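Local atomic coordinates of probable thiol peroxidase (PDB entry 2YZH), a protein that probably reduces hydrogen peroxide and organic hydroperoxides at the expense of thioredoxin, as an atypical two-cysteine peroxiredoxin that protects the cell against oxidative stress. Residues L37-V42 / D110-D115; T60-T65 / L132-F137; K68-I73 / D161-K166. One frame throughout, in Å; residues are numbered along the deposited sequence.

Interaction 1. Residues L37-V42 / D110-D115; sequences LQEKIV and DFRYRD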
loop_
_atom_site.group_PDB
_atom_site.type_symbol
_atom_site.label_atom_id
_atom_site.label_comp_id
_atom_site.label_asym_id
_atom_site.label_seq_id
_atom_site.Cartn_x
_atom_site.Cartn_y
_atom_site.Cartn_z
ATOM N N LEU D 37 -11.614 -13.221 -11.272
ATOM C CA LEU D 37 -10.278 -13.101 -10.691
ATOM C C LEU D 37 -9.156 -12.935 -11.712
ATOM O O LEU D 37 -7.985 -13.113 -11.388
ATOM C CB LEU D 37 -9.966 -14.288 -9.770
ATOM C CG LEU D 37 -10.845 -14.445 -8.519
ATOM C CD1 LEU D 37 -10.294 -15.563 -7.645
ATOM C CD2 LEU D 37 -10.881 -13.144 -7.734
ATOM N N GLN D 38 -9.515 -12.608 -12.948
ATOM C CA GLN D 38 -8.509 -12.380 -13.978
ATOM C C GLN D 38 -8.159 -10.899 -13.912
ATOM O O GLN D 38 -8.953 -10.098 -13.415
ATOM C CB GLN D 38 -9.063 -12.723 -15.360
ATOM C CG GLN D 38 -9.280 -14.211 -15.580
ATOM C CD GLN D 38 -7.983 -14.993 -15.544
ATOM O OE1 GLN D 38 -7.045 -14.696 -16.286
ATOM N NE2 GLN D 38 -7.920 -16.003 -14.681
ATOM N N GLU D 39 -6.977 -10.527 -14.391
ATOM C CA GLU D 39 -6.593 -9.123 -14.364
ATOM C C GLU D 39 -6.819 -8.468 -15.715
ATOM O O GLU D 39 -6.574 -9.064 -16.767
ATOM C CB GLU D 39 -5.129 -8.966 -13.942
ATOM C CG GLU D 39 -4.841 -9.517 -12.556
ATOM C CD GLU D 39 -3.476 -9.118 -12.033
ATOM O OE1 GLU D 39 -2.550 -8.932 -12.855
ATOM O OE2 GLU D 39 -3.325 -9.001 -10.798
ATOM N N LYS D 40 -7.307 -7.235 -15.676
ATOM C CA LYS D 40 -7.575 -6.472 -16.882
ATOM C C LYS D 40 -6.854 -5.146 -16.740
ATOM O O LYS D 40 -6.708 -4.634 -15.630
ATOM C CB LYS D 40 -9.079 -6.219 -17.025
ATOM C CG LYS D 40 -9.450 -5.266 -18.151
ATOM C CD LYS D 40 -10.949 -4.989 -18.190
ATOM C CE LYS D 40 -11.294 -4.017 -19.312
ATOM N NZ LYS D 40 -12.730 -3.640 -19.307
ATOM N N ILE D 41 -6.395 -4.600 -17.859
ATOM C CA ILE D 41 -5.720 -3.313 -17.845
ATOM C C ILE D 41 -6.665 -2.262 -18.415
ATOM O O ILE D 41 -7.181 -2.431 -19.517
ATOM C CB ILE D 41 -4.457 -3.314 -18.734
ATOM C CG1 ILE D 41 -3.504 -4.436 -18.307
ATOM C CG2 ILE D 41 -3.796 -1.937 -18.684
ATOM C CD1 ILE D 41 -3.142 -4.418 -16.847
ATOM N N VAL D 42 -6.910 -1.193 -17.663
ATOM C CA VAL D 42 -7.750 -0.107 -18.158
ATOM C C VAL D 42 -6.824 1.098 -18.260
ATOM O O VAL D 42 -5.839 1.189 -17.524
ATOM C CB VAL D 42 -8.934 0.212 -17.216
ATOM C CG1 VAL D 42 -9.835 -1.008 -17.091
ATOM C CG2 VAL D 42 -8.434 0.659 -15.861
ATOM N N ASP D 110 -10.131 -2.632 -7.800
ATOM C CA ASP D 110 -8.808 -2.020 -7.727
ATOM C C ASP D 110 -8.152 -2.320 -6.375
ATOM O O ASP D 110 -7.191 -1.666 -5.975
ATOM C CB ASP D 110 -8.942 -0.505 -7.935
ATOM C CG ASP D 110 -7.605 0.178 -8.128
ATOM O OD1 ASP D 110 -6.699 -0.450 -8.715
ATOM O OD2 ASP D 110 -7.471 1.351 -7.714
ATOM N N PHE D 111 -8.662 -3.333 -5.682
ATOM C CA PHE D 111 -8.140 -3.686 -4.368
ATOM C C PHE D 111 -6.676 -4.104 -4.346
ATOM O O PHE D 111 -5.969 -3.841 -3.379
ATOM C CB PHE D 111 -8.978 -4.821 -3.748
ATOM C CG PHE D 111 -8.446 -6.211 -4.042
ATOM C CD1 PHE D 111 -7.570 -6.838 -3.156
ATOM C CD2 PHE D 111 -8.797 -6.872 -5.217
ATOM C CE1 PHE D 111 -7.049 -8.106 -3.433
ATOM C CE2 PHE D 111 -8.283 -8.144 -5.508
ATOM C CZ PHE D 111 -7.408 -8.761 -4.614
ATOM N N ARG D 112 -6.217 -4.743 -5.413
ATOM C CA ARG D 112 -4.860 -5.260 -5.414
ATOM C C ARG D 112 -3.724 -4.258 -5.487
ATOM O O ARG D 112 -2.763 -4.368 -4.727
ATOM C CB ARG D 112 -4.718 -6.308 -6.522
ATOM C CG ARG D 112 -3.385 -7.037 -6.539
ATOM C CD ARG D 112 -3.483 -8.270 -7.432
ATOM N NE ARG D 112 -4.208 -9.350 -6.763
ATOM C CZ ARG D 112 -4.795 -10.360 -7.398
ATOM N NH1 ARG D 112 -4.749 -10.430 -8.725
ATOM N NH2 ARG D 112 -5.419 -11.307 -6.708
ATOM N N TYR D 113 -3.837 -3.274 -6.370
ATOM C CA TYR D 113 -2.772 -2.295 -6.536
ATOM C C TYR D 113 -3.212 -0.860 -6.279
ATOM O O TYR D 113 -2.377 0.040 -6.176
ATOM C CB TYR D 113 -2.212 -2.404 -7.949
ATOM C CG TYR D 113 -1.619 -3.756 -8.266
ATOM C CD1 TYR D 113 -0.453 -4.194 -7.634
ATOM C CD2 TYR D 113 -2.209 -4.592 -9.214
ATOM C CE1 TYR D 113 0.115 -5.438 -7.947
ATOM C CE2 TYR D 113 -1.652 -5.829 -9.531
ATOM C CZ TYR D 113 -0.494 -6.243 -8.897
ATOM O OH TYR D 113 0.055 -7.464 -9.219
ATOM N N ARG D 114 -4.520 -0.659 -6.177
ATOM C CA ARG D 114 -5.085 0.668 -5.953
ATOM C C ARG D 114 -4.485 1.646 -6.953
ATOM O O ARG D 114 -4.063 2.754 -6.598
ATOM C CB ARG D 114 -4.820 1.145 -4.519
ATOM C CG ARG D 114 -5.727 2.300 -4.100
ATOM C CD ARG D 114 -5.627 2.605 -2.605
ATOM N NE ARG D 114 -4.338 3.193 -2.245
ATOM C CZ ARG D 114 -4.004 3.550 -1.007
ATOM N NH1 ARG D 114 -4.865 3.372 -0.012
ATOM N NH2 ARG D 114 -2.819 4.094 -0.764
ATOM N N ASP D 115 -4.453 1.231 -8.215
ATOM C CA ASP D 115 -3.900 2.069 -9.271
ATOM C C ASP D 115 -4.742 3.302 -9.562
ATOM O O ASP D 115 -4.236 4.267 -10.124
ATOM C CB ASP D 115 -3.731 1.271 -10.570
ATOM C CG ASP D 115 -2.451 0.451 -10.587
ATOM O OD1 ASP D 115 -1.423 0.954 -10.087
ATOM O OD2 ASP D 115 -2.468 -0.681 -11.112
HETATM O O HOH W 1 -6.422 -12.627 -9.465
HETATM O O HOH W 2 -0.220 -8.104 -11.720
#

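Interaction 2. Residues T60-T65 / L132-F137; sequences TPVCET and LARAVF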
loop_
_atom_site.group_PDB
_atom_site.type_symbol
_atom_site.label_atom_id
_atom_site.label_comp_id
_atom_site.label_asym_id
_atom_site.label_seq_id
_atom_site.Cartn_x
_atom_site.Cartn_y
_atom_site.Cartn_z
ATOM N N THR D 60 -23.639 -0.238 -2.250
ATOM C CA THR D 60 -24.391 0.903 -1.740
ATOM C C THR D 60 -25.422 1.246 -2.813
ATOM O O THR D 60 -25.148 1.122 -4.009
ATOM C CB THR D 60 -23.481 2.125 -1.462
ATOM O OG1 THR D 60 -22.882 2.577 -2.680
ATOM C CG2 THR D 60 -22.389 1.756 -0.470
ATOM N N PRO D 61 -26.627 1.674 -2.398
ATOM C CA PRO D 61 -27.724 2.033 -3.303
ATOM C C PRO D 61 -27.373 2.967 -4.459
ATOM O O PRO D 61 -27.722 2.695 -5.606
ATOM C CB PRO D 61 -28.757 2.653 -2.360
ATOM C CG PRO D 61 -28.533 1.903 -1.095
ATOM C CD PRO D 61 -27.024 1.899 -0.997
ATOM N N VAL D 62 -26.691 4.068 -4.163
ATOM C CA VAL D 62 -26.333 5.029 -5.201
ATOM C C VAL D 62 -25.441 4.437 -6.290
ATOM O O VAL D 62 -25.681 4.647 -7.479
ATOM C CB VAL D 62 -25.637 6.267 -4.599
ATOM C CG1 VAL D 62 -25.201 7.220 -5.707
ATOM C CG2 VAL D 62 -26.593 6.973 -3.645
ATOM N N CYS D 63 -24.414 3.700 -5.888
ATOM C CA CYS D 63 -23.507 3.099 -6.860
ATOM C C CYS D 63 -24.218 2.021 -7.686
ATOM O O CYS D 63 -23.942 1.854 -8.871
ATOM C CB CYS D 63 -22.287 2.513 -6.142
ATOM S SG CYS D 63 -21.344 3.731 -5.159
ATOM N N GLU D 64 -25.133 1.289 -7.059
ATOM C CA GLU D 64 -25.872 0.248 -7.765
ATOM C C GLU D 64 -26.744 0.888 -8.837
ATOM O O GLU D 64 -26.812 0.405 -9.968
ATOM C CB GLU D 64 -26.737 -0.552 -6.789
ATOM C CG GLU D 64 -25.935 -1.441 -5.857
ATOM C CD GLU D 64 -26.802 -2.196 -4.868
ATOM O OE1 GLU D 64 -26.251 -3.017 -4.101
ATOM O OE2 GLU D 64 -28.029 -1.970 -4.855
ATOM N N THR D 65 -27.403 1.984 -8.473
ATOM C CA THR D 65 -28.266 2.719 -9.390
ATOM C C THR D 65 -27.464 3.291 -10.553
ATOM O O THR D 65 -27.888 3.225 -11.713
ATOM C CB THR D 65 -28.979 3.882 -8.660
ATOM O OG1 THR D 65 -29.919 3.344 -7.722
ATOM C CG2 THR D 65 -29.703 4.778 -9.649
ATOM N N LEU D 132 -12.699 4.935 -3.439
ATOM C CA LEU D 132 -12.669 5.779 -4.630
ATOM C C LEU D 132 -13.857 6.735 -4.690
ATOM O O LEU D 132 -14.976 6.370 -4.316
ATOM C CB LEU D 132 -12.655 4.916 -5.904
ATOM C CG LEU D 132 -11.507 3.915 -6.064
ATOM C CD1 LEU D 132 -11.537 3.351 -7.482
ATOM C CD2 LEU D 132 -10.165 4.604 -5.803
ATOM N N ALA D 133 -13.606 7.963 -5.145
ATOM C CA ALA D 133 -14.674 8.951 -5.283
ATOM C C ALA D 133 -15.446 8.643 -6.566
ATOM O O ALA D 133 -14.984 7.872 -7.415
ATOM C CB ALA D 133 -14.094 10.360 -5.343
ATOM N N ARG D 134 -16.621 9.251 -6.710
ATOM C CA ARG D 134 -17.462 9.018 -7.877
ATOM C C ARG D 134 -17.024 9.909 -9.031
ATOM O O ARG D 134 -17.151 11.137 -8.974
ATOM C CB ARG D 134 -18.925 9.288 -7.513
ATOM C CG ARG D 134 -19.950 8.715 -8.486
ATOM C CD ARG D 134 -21.372 9.045 -8.018
ATOM N NE ARG D 134 -21.597 8.666 -6.622
ATOM C CZ ARG D 134 -21.660 7.413 -6.182
ATOM N NH1 ARG D 134 -21.520 6.400 -7.030
ATOM N NH2 ARG D 134 -21.850 7.169 -4.893
ATOM N N ALA D 135 -16.500 9.288 -10.082
ATOM C CA ALA D 135 -16.032 10.042 -11.233
ATOM C C ALA D 135 -16.172 9.253 -12.525
ATOM O O ALA D 135 -16.433 8.048 -12.509
ATOM C CB ALA D 135 -14.576 10.434 -11.035
ATOM N N VAL D 136 -15.998 9.953 -13.638
ATOM C CA VAL D 136 -16.072 9.345 -14.956
ATOM C C VAL D 136 -14.963 9.898 -15.824
ATOM O O VAL D 136 -14.733 11.105 -15.859
ATOM C CB VAL D 136 -17.415 9.627 -15.652
ATOM C CG1 VAL D 136 -17.415 8.986 -17.044
ATOM C CG2 VAL D 136 -18.553 9.072 -14.824
ATOM N N PHE D 137 -14.270 9.002 -16.517
ATOM C CA PHE D 137 -13.186 9.379 -17.406
ATOM C C PHE D 137 -13.464 8.738 -18.746
ATOM O O PHE D 137 -13.974 7.627 -18.805
ATOM C CB PHE D 137 -11.846 8.835 -16.895
ATOM C CG PHE D 137 -11.456 9.355 -15.549
ATOM C CD1 PHE D 137 -10.831 10.588 -15.423
ATOM C CD2 PHE D 137 -11.757 8.630 -14.400
ATOM C CE1 PHE D 137 -10.513 11.101 -14.165
ATOM C CE2 PHE D 137 -11.446 9.134 -13.143
ATOM C CZ PHE D 137 -10.823 10.374 -13.028
#

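Interaction 3. Residues K68-I73 / D161-K166; sequences KKFNEI and DEVVNK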
loop_
_atom_site.group_PDB
_atom_site.type_symbol
_atom_site.label_atom_id
_atom_site.label_comp_id
_atom_site.label_asym_id
_atom_site.label_seq_id
_atom_site.Cartn_x
_atom_site.Cartn_y
_atom_site.Cartn_z
ATOM N N LYS D 68 -26.399 0.396 -12.914
ATOM C CA LYS D 68 -27.503 -0.132 -13.709
ATOM C C LYS D 68 -27.848 0.837 -14.831
ATOM O O LYS D 68 -28.124 0.424 -15.956
ATOM C CB LYS D 68 -28.751 -0.358 -12.846
ATOM C CG LYS D 68 -28.653 -1.540 -11.903
ATOM C CD LYS D 68 -28.232 -2.807 -12.643
ATOM C CE LYS D 68 -29.275 -3.294 -13.646
ATOM N NZ LYS D 68 -30.400 -4.030 -12.993
ATOM N N LYS D 69 -27.818 2.130 -14.520
ATOM C CA LYS D 69 -28.144 3.160 -15.495
ATOM C C LYS D 69 -27.128 3.199 -16.636
ATOM O O LYS D 69 -27.499 3.343 -17.802
ATOM C CB LYS D 69 -28.235 4.526 -14.801
ATOM C CG LYS D 69 -29.019 5.571 -15.591
ATOM C CD LYS D 69 -29.430 6.758 -14.718
ATOM C CE LYS D 69 -30.313 6.325 -13.545
ATOM N NZ LYS D 69 -30.717 7.469 -12.668
ATOM N N PHE D 70 -25.846 3.070 -16.309
ATOM C CA PHE D 70 -24.823 3.072 -17.351
ATOM C C PHE D 70 -24.907 1.791 -18.174
ATOM O O PHE D 70 -24.659 1.803 -19.377
ATOM C CB PHE D 70 -23.425 3.218 -16.745
ATOM C CG PHE D 70 -22.964 4.646 -16.635
ATOM C CD1 PHE D 70 -22.847 5.437 -17.774
ATOM C CD2 PHE D 70 -22.658 5.202 -15.398
ATOM C CE1 PHE D 70 -22.432 6.764 -17.683
ATOM C CE2 PHE D 70 -22.241 6.525 -15.298
ATOM C CZ PHE D 70 -22.129 7.308 -16.443
ATOM N N ASN D 71 -25.259 0.686 -17.525
ATOM C CA ASN D 71 -25.387 -0.589 -18.223
ATOM C C ASN D 71 -26.487 -0.469 -19.279
ATOM O O ASN D 71 -26.367 -0.996 -20.389
ATOM C CB ASN D 71 -25.734 -1.704 -17.233
ATOM C CG ASN D 71 -25.772 -3.076 -17.889
ATOM O OD1 ASN D 71 -24.752 -3.573 -18.375
ATOM N ND2 ASN D 71 -26.953 -3.692 -17.912
ATOM N N GLU D 72 -27.554 0.243 -18.928
ATOM C CA GLU D 72 -28.687 0.451 -19.827
ATOM C C GLU D 72 -28.362 1.316 -21.041
ATOM O O GLU D 72 -28.574 0.902 -22.181
ATOM C CB GLU D 72 -29.841 1.109 -19.073
ATOM C CG GLU D 72 -30.571 0.210 -18.102
ATOM C CD GLU D 72 -31.544 0.983 -17.234
ATOM O OE1 GLU D 72 -32.308 1.807 -17.784
ATOM O OE2 GLU D 72 -31.550 0.764 -16.003
ATOM N N ILE D 73 -27.854 2.519 -20.788
ATOM C CA ILE D 73 -27.541 3.468 -21.852
ATOM C C ILE D 73 -26.367 3.124 -22.765
ATOM O O ILE D 73 -26.240 3.697 -23.849
ATOM C CB ILE D 73 -27.315 4.885 -21.279
ATOM C CG1 ILE D 73 -26.162 4.871 -20.274
ATOM C CG2 ILE D 73 -28.592 5.384 -20.614
ATOM C CD1 ILE D 73 -25.904 6.221 -19.628
ATOM N N ASP D 161 -26.219 11.696 -19.300
ATOM C CA ASP D 161 -26.303 12.154 -20.683
ATOM C C ASP D 161 -25.010 12.766 -21.205
ATOM O O ASP D 161 -24.598 12.489 -22.331
ATOM C CB ASP D 161 -27.438 13.172 -20.834
ATOM C CG ASP D 161 -28.786 12.596 -20.460
ATOM O OD1 ASP D 161 -29.142 11.525 -21.000
ATOM O OD2 ASP D 161 -29.488 13.216 -19.630
ATOM N N GLU D 162 -24.379 13.600 -20.387
ATOM C CA GLU D 162 -23.138 14.261 -20.776
ATOM C C GLU D 162 -22.085 13.245 -21.209
ATOM O O GLU D 162 -21.375 13.449 -22.193
ATOM C CB GLU D 162 -22.609 15.104 -19.611
ATOM C CG GLU D 162 -21.384 15.937 -19.947
ATOM C CD GLU D 162 -20.978 16.860 -18.813
ATOM O OE1 GLU D 162 -21.787 17.739 -18.439
ATOM O OE2 GLU D 162 -19.854 16.707 -18.293
ATOM N N VAL D 163 -21.991 12.149 -20.470
ATOM C CA VAL D 163 -21.031 11.101 -20.786
ATOM C C VAL D 163 -21.384 10.464 -22.131
ATOM O O VAL D 163 -20.558 10.414 -23.045
ATOM C CB VAL D 163 -21.027 10.013 -19.690
ATOM C CG1 VAL D 163 -20.061 8.913 -20.056
ATOM C CG2 VAL D 163 -20.650 10.626 -18.343
ATOM N N VAL D 164 -22.620 9.987 -22.245
ATOM C CA VAL D 164 -23.096 9.344 -23.467
ATOM C C VAL D 164 -22.825 10.179 -24.716
ATOM O O VAL D 164 -22.312 9.668 -25.709
ATOM C CB VAL D 164 -24.612 9.061 -23.389
ATOM C CG1 VAL D 164 -25.094 8.434 -24.692
ATOM C CG2 VAL D 164 -24.905 8.140 -22.218
ATOM N N ASN D 165 -23.164 11.462 -24.667
ATOM C CA ASN D 165 -22.951 12.338 -25.814
ATOM C C ASN D 165 -21.479 12.446 -26.191
ATOM O O ASN D 165 -21.134 12.449 -27.372
ATOM C CB ASN D 165 -23.512 13.732 -25.534
ATOM C CG ASN D 165 -24.991 13.706 -25.195
ATOM O OD1 ASN D 165 -25.769 12.985 -25.822
ATOM N ND2 ASN D 165 -25.387 14.500 -24.205
ATOM N N LYS D 166 -20.609 12.529 -25.190
ATOM C CA LYS D 166 -19.181 12.632 -25.449
ATOM C C LYS D 166 -18.670 11.362 -26.127
ATOM O O LYS D 166 -17.918 11.428 -27.102
ATOM C CB LYS D 166 -18.419 12.870 -24.142
ATOM C CG LYS D 166 -16.936 13.125 -24.343
ATOM C CD LYS D 166 -16.699 14.382 -25.162
ATOM C CE LYS D 166 -15.221 14.602 -25.408
ATOM N NZ LYS D 166 -14.958 15.866 -26.162
#

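Interaction 1. Residues L37-V42 / D110-D115
Arg112 carries its CG anti to the backbone N (chi1 -174°) and bends at chi3, which brings its guanidinium to the carboxylate of Glu39. Glu39 has CG beside its own backbone N and runs extended from there toward the arginine. The two side chains cross at about a right angle. The contact lies in the thioredoxin fold of a peroxiredoxin. It ties strand 39-42, outermost in the central sheet within this chain, to the loop that follows strand 106-109.

Arg112 NH1 donates to Glu39 OE2 at 2.9 Å, a hydrogen-bonded salt bridge with an N-H...O angle of 155°. The carboxylate oxygen lies nearly in the guanidinium plane but is met on its anti side, somewhat out of the carboxylate plane. The two planes are turned 43° apart, and one nitrogen and one oxygen make the bond. Arg112 NH1 also donates to water 1 at 2.9 Å, and that water donates to Leu37 O.

The other terminal nitrogen, NH2, is bonded to Ala127 O and Lys129 O of the second subunit, so this arginine also links two chains. A methionine in its place would probably leave Glu39 without its charge partner and those carbonyls without this donor.

Tyr113 turns its ring edge to Glu39, with CE2 3.8 Å from OE2. Arg112 CG lies over one face of the Tyr113 ring, 3.6 Å above its plane. The phenol OH bonds to Lys129 NZ of the second subunit. Water 2 bridges the two side chains, donating to Glu39 OE1 at 2.7 Å and lying 2.6 Å from Tyr113 OH.

Interaction 2. Residues T60-T65 / L132-F137
The predicted peroxidatic site of this peroxiredoxin lies at the start of helix 61-73, and the contact joins it to the residue just before strand 135-139. Cys63 is predicted to be the active-site cysteine that passes through a sulfenic acid. Thr60 is the N-cap residue, so the cysteine sits in the first turn of the helix.

With chi1 at -163° the Arg134 chain leaves the backbone beside its own carbonyl carbon, and a turn at chi3 swings the guanidinium to the sulfur. Its NH1 donates to Cys63 SG at 3.3 Å, with an N-H...S angle of 156°. NH2 adds a weak bond to the same sulfur, Cys63 SG, at 3.5 Å. The sulfur lies at the guanidinium edge, close to its plane. Val62 comes from a different direction. Its CG1 rests over one face, 3.4 Å from Arg134 NH2 and offset toward the rim.

Two further partners help fix the rotation of the group: NH1 forms a salt bridge to Glu66, and NH2 bonds to Ile154 O. Thr60 OG1 is also near the sulfur, 3.1 Å from Cys63 SG.

The redox-active disulfide predicted between Cys63 and Cys97 is not formed here. An arginine directed at the reactive sulfur is a hallmark of peroxiredoxin active sites, where it is thought to help activate the cysteine and the peroxide.

Interaction 3. Residues K68-I73 / D161-K166
Ile73 lays its CD1 methyl against CG2 of Val164, at 3.4 Å. This is tighter than usual van der Waals contact between carbons. The isoleucine's CG1 lies between its backbone N and carbonyl carbon (chi1 59°), the less roomy choice on a helix. From there the chain runs extended at chi2, with CD1 at its end reaching the valine. Ile73 CG1 follows behind, 4.0 Å from Val164 CG2. The valine offers the branch that stands beside its backbone N, and the two side chains pass at a slant.

Phe70 makes the second contact, one helical turn earlier. Its ring meets Val163, and the two side chains cross at about a right angle. CE1 of the ring is 4.0 Å from Val163 CG1, while CZ is 4.1 Å from Val163 CG2. Both valine methyls thus approach neighbouring atoms of the ring.

The contact is apolar on both sides and joins two helices of the thioredoxin fold. The closest pair of CA atoms is Ile73 and Val164, 7.5 Å apart. Ile73 is the last residue of helix 61-73, so the tight methyl pair lies at that helix's C-terminal end. The ring of Phe70 has another aromatic partner in Tyr160, which it meets edge-to-face at the start of helix 160-170.

Pro158, in the loop just before that helix, also touches Phe70. Val163 continues inward to the central sheet, packing on Val136 and Ile138 of strand 135-139 and on Tyr147 and Gln149 of strand 145-150.

Overall arrangement
Interactions 2 and 3 share helix 61-73. Interaction 2 holds its first turn, with the predicted active-site Cys63, and interaction 3 packs its later part. Their centres are about 13 Å apart, and they touch directly: Val136 CG1 lies 3.9 Å from Val163 CG2. The side chain of Phe70 is about 10 Å from that of Cys63. Interaction 1 lies away from the active site. Its centre is about 17 Å from that of interaction 2. Interaction 3 lies about 23 Å from interaction 1, centre to centre, across the chain's centre. Interactions 1 and 2 both reach the same central sheet. Interaction 1 also meets neighbouring subunits, whereas no other chain of the assembly touches interaction 3.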